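Local coordinates for protein polymerase X (Deinococcus radiodurans, PDB 2W9M) that probably adds deoxyribonucleotides to DNA as a family X DNA polymerase and also carries a zinc-binding site with likely phosphoesterase activity, at residues 102-116 / 136-150. Numbering follows the deposited sequence.
Sequences VRGLGPKKIRSLWLA and LKGFGAKSAATILEN
NZ of K109 has three partners: a water, O of G138 and the F139 ring. The water accepts from NZ of K109 at 2.8 Å and passes a hydrogen bond on to O of G138. NZ also makes a weak direct bond, 3.3 Å long, to that same O of G138. Its third partner is the F139 ring, an off-centre cation-pi contact with NZ of K109 4.2 Å from the ring centroid and 34° off the normal. The K109 chain, extended beyond CG, runs along this face of the ring, with CE offset toward the rim. With chi1 at -55°, F139 sends its ring toward helix 107-115. OG of S112 lies at the ring edge, in plane, 3.6 Å from CE1 of F139. CD2 of L113 meets CZ of F139 at 3.7 Å and also touches CD1 of L136. Without the lysine chain, as with an alanine here, the F139 ring would probably lose its cation-pi partner and O of G138 its direct bond. At the other end, NH1 of R103 forms a weak, bent bond (2.8 Å) to OD1 of N150, the guanidinium of R103 and the amide of N150 being turned 45° apart. G104 and G138 lie in matching type II turns, consistent with the hairpins of paired helix-hairpin-helix motifs. Helix 121-130 touches V102 and I147, while helix 94-99 packs on I110 and W114 of helix 107-115.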
ATOM      1  N   VAL A 102      15.117 -10.257  -2.324  1.00 36.19           N
ATOM      2  CA  VAL A 102      16.062 -10.361  -1.217  1.00 33.63           C
ATOM      3  C   VAL A 102      17.026 -11.526  -1.433  1.00 49.60           C
ATOM      4  O   VAL A 102      16.645 -12.693  -1.306  1.00 57.25           O
ATOM      5  CB  VAL A 102      15.337 -10.566   0.127  1.00 35.15           C
ATOM      6  CG1 VAL A 102      16.340 -10.674   1.264  1.00 31.93           C
ATOM      7  CG2 VAL A 102      14.361  -9.435   0.378  1.00 42.77           C
ATOM      8  N   ARG A 103      18.272 -11.203  -1.763  1.00 41.78           N
ATOM      9  CA  ARG A 103      19.290 -12.220  -2.009  1.00 51.82           C
ATOM     10  C   ARG A 103      19.379 -13.195  -0.836  1.00 49.38           C
ATOM     11  O   ARG A 103      19.575 -12.781   0.307  1.00 43.98           O
ATOM     12  CB  ARG A 103      20.654 -11.565  -2.253  1.00 52.01           C
ATOM     13  CG  ARG A 103      21.722 -12.528  -2.738  1.00 69.11           C
ATOM     14  CD  ARG A 103      23.085 -12.218  -2.126  1.00 92.33           C
ATOM     15  NE  ARG A 103      23.845 -11.220  -2.873  1.00 96.67           N
ATOM     16  CZ  ARG A 103      23.962  -9.943  -2.519  1.00 99.77           C
ATOM     17  NH1 ARG A 103      23.360  -9.490  -1.428  1.00 72.68           N
ATOM     18  NH2 ARG A 103      24.685  -9.119  -3.264  1.00 99.02           N
ATOM     19  N   GLY A 104      19.220 -14.485  -1.119  1.00 45.45           N
ATOM     20  CA  GLY A 104      19.341 -15.505  -0.093  1.00 42.08           C
ATOM     21  C   GLY A 104      18.037 -16.118   0.398  1.00 65.04           C
ATOM     22  O   GLY A 104      18.053 -17.043   1.213  1.00 69.25           O
ATOM     23  N   LEU A 105      16.906 -15.612  -0.085  1.00 55.94           N
ATOM     24  CA  LEU A 105      15.609 -16.174   0.294  1.00 53.41           C
ATOM     25  C   LEU A 105      15.083 -17.160  -0.751  1.00 59.01           C
ATOM     26  O   LEU A 105      14.708 -16.768  -1.861  1.00 53.88           O
ATOM     27  CB  LEU A 105      14.575 -15.067   0.541  1.00 48.46           C
ATOM     28  CG  LEU A 105      14.650 -14.274   1.849  1.00 37.00           C
ATOM     29  CD1 LEU A 105      13.434 -13.378   1.990  1.00 38.37           C
ATOM     30  CD2 LEU A 105      14.753 -15.199   3.043  1.00 40.25           C
ATOM     31  N   GLY A 106      15.057 -18.440  -0.390  1.00 55.40           N
ATOM     32  CA  GLY A 106      14.512 -19.466  -1.260  1.00 52.92           C
ATOM     33  C   GLY A 106      12.994 -19.508  -1.213  1.00 62.64           C
ATOM     34  O   GLY A 106      12.375 -18.833  -0.388  1.00 62.54           O
ATOM     35  N   PRO A 107      12.383 -20.307  -2.099  1.00 63.43           N
ATOM     36  CA  PRO A 107      10.923 -20.440  -2.164  1.00 54.11           C
ATOM     37  C   PRO A 107      10.324 -20.866  -0.828  1.00 52.20           C
ATOM     38  O   PRO A 107       9.320 -20.301  -0.392  1.00 52.64           O
ATOM     39  CB  PRO A 107      10.720 -21.549  -3.202  1.00 62.42           C
ATOM     40  CG  PRO A 107      11.951 -21.513  -4.039  1.00 64.72           C
ATOM     41  CD  PRO A 107      13.061 -21.143  -3.104  1.00 69.83           C
ATOM     42  N   LYS A 108      10.945 -21.855  -0.193  1.00 57.41           N
ATOM     43  CA  LYS A 108      10.455 -22.404   1.069  1.00 62.15           C
ATOM     44  C   LYS A 108      10.504 -21.380   2.202  1.00 52.70           C
ATOM     45  O   LYS A 108       9.636 -21.366   3.077  1.00 55.12           O
ATOM     46  CB  LYS A 108      11.241 -23.669   1.447  1.00 54.31           C
ATOM     47  CG  LYS A 108      12.664 -23.420   1.954  1.00 79.21           C
ATOM     48  CD  LYS A 108      13.513 -22.597   0.981  1.00 76.67           C
ATOM     49  CE  LYS A 108      13.995 -23.420  -0.207  1.00 78.45           C
ATOM     50  NZ  LYS A 108      12.892 -23.812  -1.127  1.00 71.03           N
ATOM     51  N   LYS A 109      11.523 -20.525   2.180  1.00 47.84           N
ATOM     52  CA  LYS A 109      11.681 -19.499   3.201  1.00 47.02           C
ATOM     53  C   LYS A 109      10.693 -18.357   2.984  1.00 44.61           C
ATOM     54  O   LYS A 109      10.055 -17.890   3.927  1.00 36.95           O
ATOM     55  CB  LYS A 109      13.115 -18.969   3.217  1.00 45.41           C
ATOM     56  CG  LYS A 109      14.130 -19.939   3.790  1.00 52.44           C
ATOM     57  CD  LYS A 109      15.404 -19.219   4.188  1.00 53.36           C
ATOM     58  CE  LYS A 109      16.233 -20.057   5.146  1.00 52.35           C
ATOM     59  NZ  LYS A 109      17.261 -19.236   5.849  1.00 69.32           N
ATOM     60  N   ILE A 110      10.569 -17.912   1.739  1.00 43.67           N
ATOM     61  CA  ILE A 110       9.610 -16.868   1.409  1.00 30.30           C
ATOM     62  C   ILE A 110       8.201 -17.317   1.768  1.00 36.62           C
ATOM     63  O   ILE A 110       7.378 -16.521   2.209  1.00 37.13           O
ATOM     64  CB  ILE A 110       9.685 -16.476  -0.069  1.00 29.84           C
ATOM     65  CG1 ILE A 110      11.048 -15.841  -0.364  1.00 39.68           C
ATOM     66  CG2 ILE A 110       8.548 -15.522  -0.427  1.00 32.62           C
ATOM     67  CD1 ILE A 110      11.101 -15.029  -1.644  1.00 39.36           C
ATOM     68  N   ARG A 111       7.934 -18.605   1.596  1.00 38.07           N
ATOM     69  CA  ARG A 111       6.628 -19.148   1.932  1.00 39.61           C
ATOM     70  C   ARG A 111       6.400 -19.214   3.439  1.00 33.81           C
ATOM     71  O   ARG A 111       5.283 -19.017   3.909  1.00 43.19           O
ATOM     72  CB  ARG A 111       6.431 -20.525   1.300  1.00 47.51           C
ATOM     73  CG  ARG A 111       5.372 -21.348   1.988  1.00 44.67           C
ATOM     74  CD  ARG A 111       4.649 -22.252   1.016  1.00 56.42           C
ATOM     75  NE  ARG A 111       3.505 -22.892   1.657  1.00 78.63           N
ATOM     76  CZ  ARG A 111       2.372 -23.196   1.034  1.00 80.41           C
ATOM     77  NH1 ARG A 111       2.227 -22.911  -0.253  1.00 71.79           N
ATOM     78  NH2 ARG A 111       1.384 -23.778   1.700  1.00 74.47           N
ATOM     79  N   SER A 112       7.455 -19.480   4.201  1.00 31.47           N
ATOM     80  CA  SER A 112       7.315 -19.555   5.651  1.00 35.10           C
ATOM     81  C   SER A 112       7.270 -18.161   6.278  1.00 38.25           C
ATOM     82  O   SER A 112       6.653 -17.962   7.329  1.00 43.92           O
ATOM     83  CB  SER A 112       8.420 -20.411   6.277  1.00 35.85           C
ATOM     84  OG  SER A 112       9.593 -19.651   6.503  1.00 54.53           O
ATOM     85  N   LEU A 113       7.920 -17.196   5.633  1.00 27.40           N
ATOM     86  CA  LEU A 113       7.819 -15.807   6.069  1.00 32.39           C
ATOM     87  C   LEU A 113       6.379 -15.334   5.888  1.00 34.45           C
ATOM     88  O   LEU A 113       5.793 -14.722   6.785  1.00 30.80           O
ATOM     89  CB  LEU A 113       8.777 -14.903   5.283  1.00 26.62           C
ATOM     90  CG  LEU A 113      10.283 -15.075   5.503  1.00 28.27           C
ATOM     91  CD1 LEU A 113      11.059 -14.088   4.646  1.00 28.58           C
ATOM     92  CD2 LEU A 113      10.644 -14.902   6.962  1.00 24.40           C
ATOM     93  N   TRP A 114       5.809 -15.638   4.725  1.00 25.31           N
ATOM     94  CA  TRP A 114       4.433 -15.262   4.421  1.00 29.00           C
ATOM     95  C   TRP A 114       3.469 -15.861   5.445  1.00 32.94           C
ATOM     96  O   TRP A 114       2.619 -15.153   5.987  1.00 30.33           O
ATOM     97  CB  TRP A 114       4.054 -15.707   3.003  1.00 26.93           C
ATOM     98  CG  TRP A 114       2.995 -14.870   2.367  1.00 31.59           C
ATOM     99  CD1 TRP A 114       1.680 -15.193   2.203  1.00 34.30           C
ATOM    100  CD2 TRP A 114       3.161 -13.556   1.804  1.00 32.36           C
ATOM    101  NE1 TRP A 114       1.016 -14.163   1.574  1.00 33.59           N
ATOM    102  CE2 TRP A 114       1.899 -13.153   1.321  1.00 31.83           C
ATOM    103  CE3 TRP A 114       4.251 -12.692   1.668  1.00 33.95           C
ATOM    104  CZ2 TRP A 114       1.703 -11.911   0.706  1.00 33.81           C
ATOM    105  CZ3 TRP A 114       4.051 -11.462   1.060  1.00 34.31           C
ATOM    106  CH2 TRP A 114       2.786 -11.084   0.587  1.00 42.76           C
ATOM    107  N   LEU A 115       3.609 -17.157   5.721  1.00 25.87           N
ATOM    108  CA  LEU A 115       2.721 -17.819   6.672  1.00 28.36           C
ATOM    109  C   LEU A 115       2.947 -17.309   8.092  1.00 30.25           C
ATOM    110  O   LEU A 115       2.084 -17.457   8.957  1.00 42.19           O
ATOM    111  CB  LEU A 115       2.895 -19.337   6.622  1.00 32.28           C
ATOM    112  CG  LEU A 115       2.566 -20.037   5.300  1.00 41.41           C
ATOM    113  CD1 LEU A 115       2.871 -21.517   5.414  1.00 40.00           C
ATOM    114  CD2 LEU A 115       1.118 -19.811   4.888  1.00 30.49           C
ATOM    115  N   ALA A 116       4.105 -16.701   8.324  1.00 31.84           N
ATOM    116  CA  ALA A 116       4.430 -16.143   9.634  1.00 28.41           C
ATOM    117  C   ALA A 116       3.978 -14.686   9.772  1.00 34.09           C
ATOM    118  O   ALA A 116       4.172 -14.068  10.820  1.00 40.44           O
ATOM    119  CB  ALA A 116       5.920 -16.260   9.901  1.00 21.87           C
ATOM    120  N   LEU A 136      12.002 -18.227  13.863  1.00 38.33           N
ATOM    121  CA  LEU A 136      11.332 -19.104  12.907  1.00 49.68           C
ATOM    122  C   LEU A 136      12.147 -20.360  12.600  1.00 51.28           C
ATOM    123  O   LEU A 136      13.379 -20.341  12.650  1.00 47.63           O
ATOM    124  CB  LEU A 136      11.054 -18.363  11.597  1.00 39.63           C
ATOM    125  CG  LEU A 136       9.975 -17.285  11.601  1.00 43.62           C
ATOM    126  CD1 LEU A 136       9.822 -16.716  10.207  1.00 28.48           C
ATOM    127  CD2 LEU A 136       8.659 -17.853  12.099  1.00 33.44           C
ATOM    128  N   LYS A 137      11.446 -21.445  12.278  1.00 52.28           N
ATOM    129  CA  LYS A 137      12.079 -22.649  11.751  1.00 39.74           C
ATOM    130  C   LYS A 137      12.847 -22.322  10.478  1.00 53.38           C
ATOM    131  O   LYS A 137      12.284 -21.758   9.537  1.00 65.80           O
ATOM    132  CB  LYS A 137      11.026 -23.702  11.410  1.00 55.63           C
ATOM    133  CG  LYS A 137      10.894 -24.850  12.390  1.00 64.03           C
ATOM    134  CD  LYS A 137      10.349 -26.067  11.659  1.00 81.17           C
ATOM    135  CE  LYS A 137       9.450 -26.915  12.540  1.00 91.97           C
ATOM    136  NZ  LYS A 137       8.625 -27.840  11.711  1.00 86.25           N
ATOM    137  N   GLY A 138      14.125 -22.686  10.442  1.00 58.00           N
ATOM    138  CA  GLY A 138      14.940 -22.476   9.256  1.00 40.53           C
ATOM    139  C   GLY A 138      15.777 -21.214   9.329  1.00 55.68           C
ATOM    140  O   GLY A 138      16.732 -21.043   8.569  1.00 46.06           O
ATOM    141  N   PHE A 139      15.408 -20.321  10.243  1.00 51.06           N
ATOM    142  CA  PHE A 139      16.193 -19.125  10.509  1.00 45.46           C
ATOM    143  C   PHE A 139      16.782 -19.199  11.909  1.00 50.67           C
ATOM    144  O   PHE A 139      16.166 -19.742  12.828  1.00 58.48           O
ATOM    145  CB  PHE A 139      15.327 -17.868  10.410  1.00 45.20           C
ATOM    146  CG  PHE A 139      14.603 -17.728   9.106  1.00 44.85           C
ATOM    147  CD1 PHE A 139      13.352 -18.295   8.929  1.00 45.19           C
ATOM    148  CD2 PHE A 139      15.164 -17.013   8.065  1.00 31.85           C
ATOM    149  CE1 PHE A 139      12.683 -18.163   7.735  1.00 41.40           C
ATOM    150  CE2 PHE A 139      14.498 -16.876   6.869  1.00 36.57           C
ATOM    151  CZ  PHE A 139      13.255 -17.450   6.702  1.00 44.94           C
ATOM    152  N   GLY A 140      17.976 -18.644  12.066  1.00 44.76           N
ATOM    153  CA  GLY A 140      18.591 -18.509  13.371  1.00 35.90           C
ATOM    154  C   GLY A 140      19.152 -17.112  13.480  1.00 39.40           C
ATOM    155  O   GLY A 140      18.958 -16.303  12.574  1.00 46.42           O
ATOM    156  N   ALA A 141      19.849 -16.825  14.574  1.00 37.69           N
ATOM    157  CA  ALA A 141      20.436 -15.506  14.772  1.00 31.38           C
ATOM    158  C   ALA A 141      21.295 -15.093  13.582  1.00 37.69           C
ATOM    159  O   ALA A 141      21.240 -13.947  13.129  1.00 49.20           O
ATOM    160  CB  ALA A 141      21.254 -15.479  16.049  1.00 39.14           C
ATOM    161  N   LYS A 142      22.081 -16.032  13.070  1.00 36.23           N
ATOM    162  CA  LYS A 142      23.028 -15.728  12.003  1.00 39.18           C
ATOM    163  C   LYS A 142      22.364 -15.413  10.661  1.00 40.84           C
ATOM    164  O   LYS A 142      22.706 -14.421  10.016  1.00 47.20           O
ATOM    165  CB  LYS A 142      24.061 -16.850  11.864  1.00 39.61           C
ATOM    166  CG  LYS A 142      25.323 -16.602  12.675  1.00 43.19           C
ATOM    167  CD  LYS A 142      25.879 -17.875  13.289  1.00 48.53           C
ATOM    168  CE  LYS A 142      27.001 -17.548  14.258  1.00 50.36           C
ATOM    169  NZ  LYS A 142      27.147 -18.577  15.328  1.00 62.32           N
ATOM    170  N   SER A 143      21.421 -16.250  10.243  1.00 36.72           N
ATOM    171  CA  SER A 143      20.718 -16.019   8.987  1.00 37.89           C
ATOM    172  C   SER A 143      19.826 -14.779   9.073  1.00 37.77           C
ATOM    173  O   SER A 143      19.597 -14.096   8.074  1.00 38.49           O
ATOM    174  CB  SER A 143      19.897 -17.247   8.594  1.00 36.74           C
ATOM    175  OG  SER A 143      18.926 -17.548   9.581  1.00 56.56           O
ATOM    176  N   ALA A 144      19.331 -14.490  10.271  1.00 29.08           N
ATOM    177  CA  ALA A 144      18.508 -13.305  10.493  1.00 41.20           C
ATOM    178  C   ALA A 144      19.300 -12.010  10.314  1.00 40.45           C
ATOM    179  O   ALA A 144      18.730 -10.970   9.987  1.00 44.51           O
ATOM    180  CB  ALA A 144      17.866 -13.345  11.875  1.00 30.04           C
ATOM    181  N   ALA A 145      20.609 -12.073  10.532  1.00 35.34           N
ATOM    182  CA  ALA A 145      21.462 -10.900  10.372  1.00 31.95           C
ATOM    183  C   ALA A 145      21.927 -10.761   8.926  1.00 38.24           C
ATOM    184  O   ALA A 145      22.177  -9.654   8.446  1.00 35.46           O
ATOM    185  CB  ALA A 145      22.652 -10.973  11.316  1.00 26.54           C
ATOM    186  N   THR A 146      22.048 -11.893   8.238  1.00 36.60           N
ATOM    187  CA  THR A 146      22.434 -11.893   6.835  1.00 39.05           C
ATOM    188  C   THR A 146      21.289 -11.302   6.027  1.00 41.96           C
ATOM    189  O   THR A 146      21.495 -10.476   5.138  1.00 31.52           O
ATOM    190  CB  THR A 146      22.740 -13.322   6.341  1.00 42.97           C
ATOM    191  OG1 THR A 146      23.898 -13.823   7.022  1.00 42.99           O
ATOM    192  CG2 THR A 146      22.994 -13.338   4.842  1.00 32.58           C
ATOM    193  N   ILE A 147      20.075 -11.723   6.360  1.00 31.04           N
ATOM    194  CA  ILE A 147      18.893 -11.221   5.685  1.00 29.64           C
ATOM    195  C   ILE A 147      18.721  -9.720   5.925  1.00 36.57           C
ATOM    196  O   ILE A 147      18.364  -8.977   5.011  1.00 35.37           O
ATOM    197  CB  ILE A 147      17.643 -11.989   6.133  1.00 37.53           C
ATOM    198  CG1 ILE A 147      17.693 -13.414   5.573  1.00 31.00           C
ATOM    199  CG2 ILE A 147      16.379 -11.258   5.697  1.00 24.29           C
ATOM    200  CD1 ILE A 147      16.692 -14.358   6.195  1.00 40.11           C
ATOM    201  N   LEU A 148      18.990  -9.276   7.148  1.00 35.04           N
ATOM    202  CA  LEU A 148      18.903  -7.857   7.465  1.00 32.87           C
ATOM    203  C   LEU A 148      19.915  -7.063   6.646  1.00 35.57           C
ATOM    204  O   LEU A 148      19.627  -5.959   6.184  1.00 38.37           O
ATOM    205  CB  LEU A 148      19.111  -7.610   8.961  1.00 29.83           C
ATOM    206  CG  LEU A 148      19.059  -6.131   9.377  1.00 33.98           C
ATOM    207  CD1 LEU A 148      17.760  -5.496   8.923  1.00 26.77           C
ATOM    208  CD2 LEU A 148      19.227  -5.966  10.875  1.00 26.13           C
ATOM    209  N   GLU A 149      21.103  -7.631   6.472  1.00 35.39           N
ATOM    210  CA  GLU A 149      22.122  -7.029   5.625  1.00 34.93           C
ATOM    211  C   GLU A 149      21.611  -6.891   4.194  1.00 39.15           C
ATOM    212  O   GLU A 149      21.756  -5.841   3.571  1.00 32.86           O
ATOM    213  CB  GLU A 149      23.392  -7.879   5.648  1.00 46.32           C
ATOM    214  CG  GLU A 149      24.150  -7.906   4.326  1.00 67.56           C
ATOM    215  CD  GLU A 149      24.977  -9.176   4.149  1.00 87.41           C
ATOM    216  OE1 GLU A 149      25.757  -9.515   5.067  1.00 86.37           O
ATOM    217  OE2 GLU A 149      24.846  -9.832   3.087  1.00 57.72           O
ATOM    218  N   ASN A 150      21.000  -7.956   3.680  1.00 35.20           N
ATOM    219  CA  ASN A 150      20.510  -7.960   2.308  1.00 35.90           C
ATOM    220  C   ASN A 150      19.337  -7.011   2.082  1.00 36.19           C
ATOM    221  O   ASN A 150      19.174  -6.476   0.989  1.00 37.80           O
ATOM    222  CB  ASN A 150      20.159  -9.381   1.862  1.00 37.10           C
ATOM    223  CG  ASN A 150      21.390 -10.234   1.637  1.00 49.86           C
ATOM    224  OD1 ASN A 150      22.419  -9.740   1.182  1.00 63.27           O
ATOM    225  ND2 ASN A 150      21.293 -11.520   1.962  1.00 50.68           N
TER
HETATM  226  O   HOH W   1      19.460 -20.243   7.286  1.00 40.26           O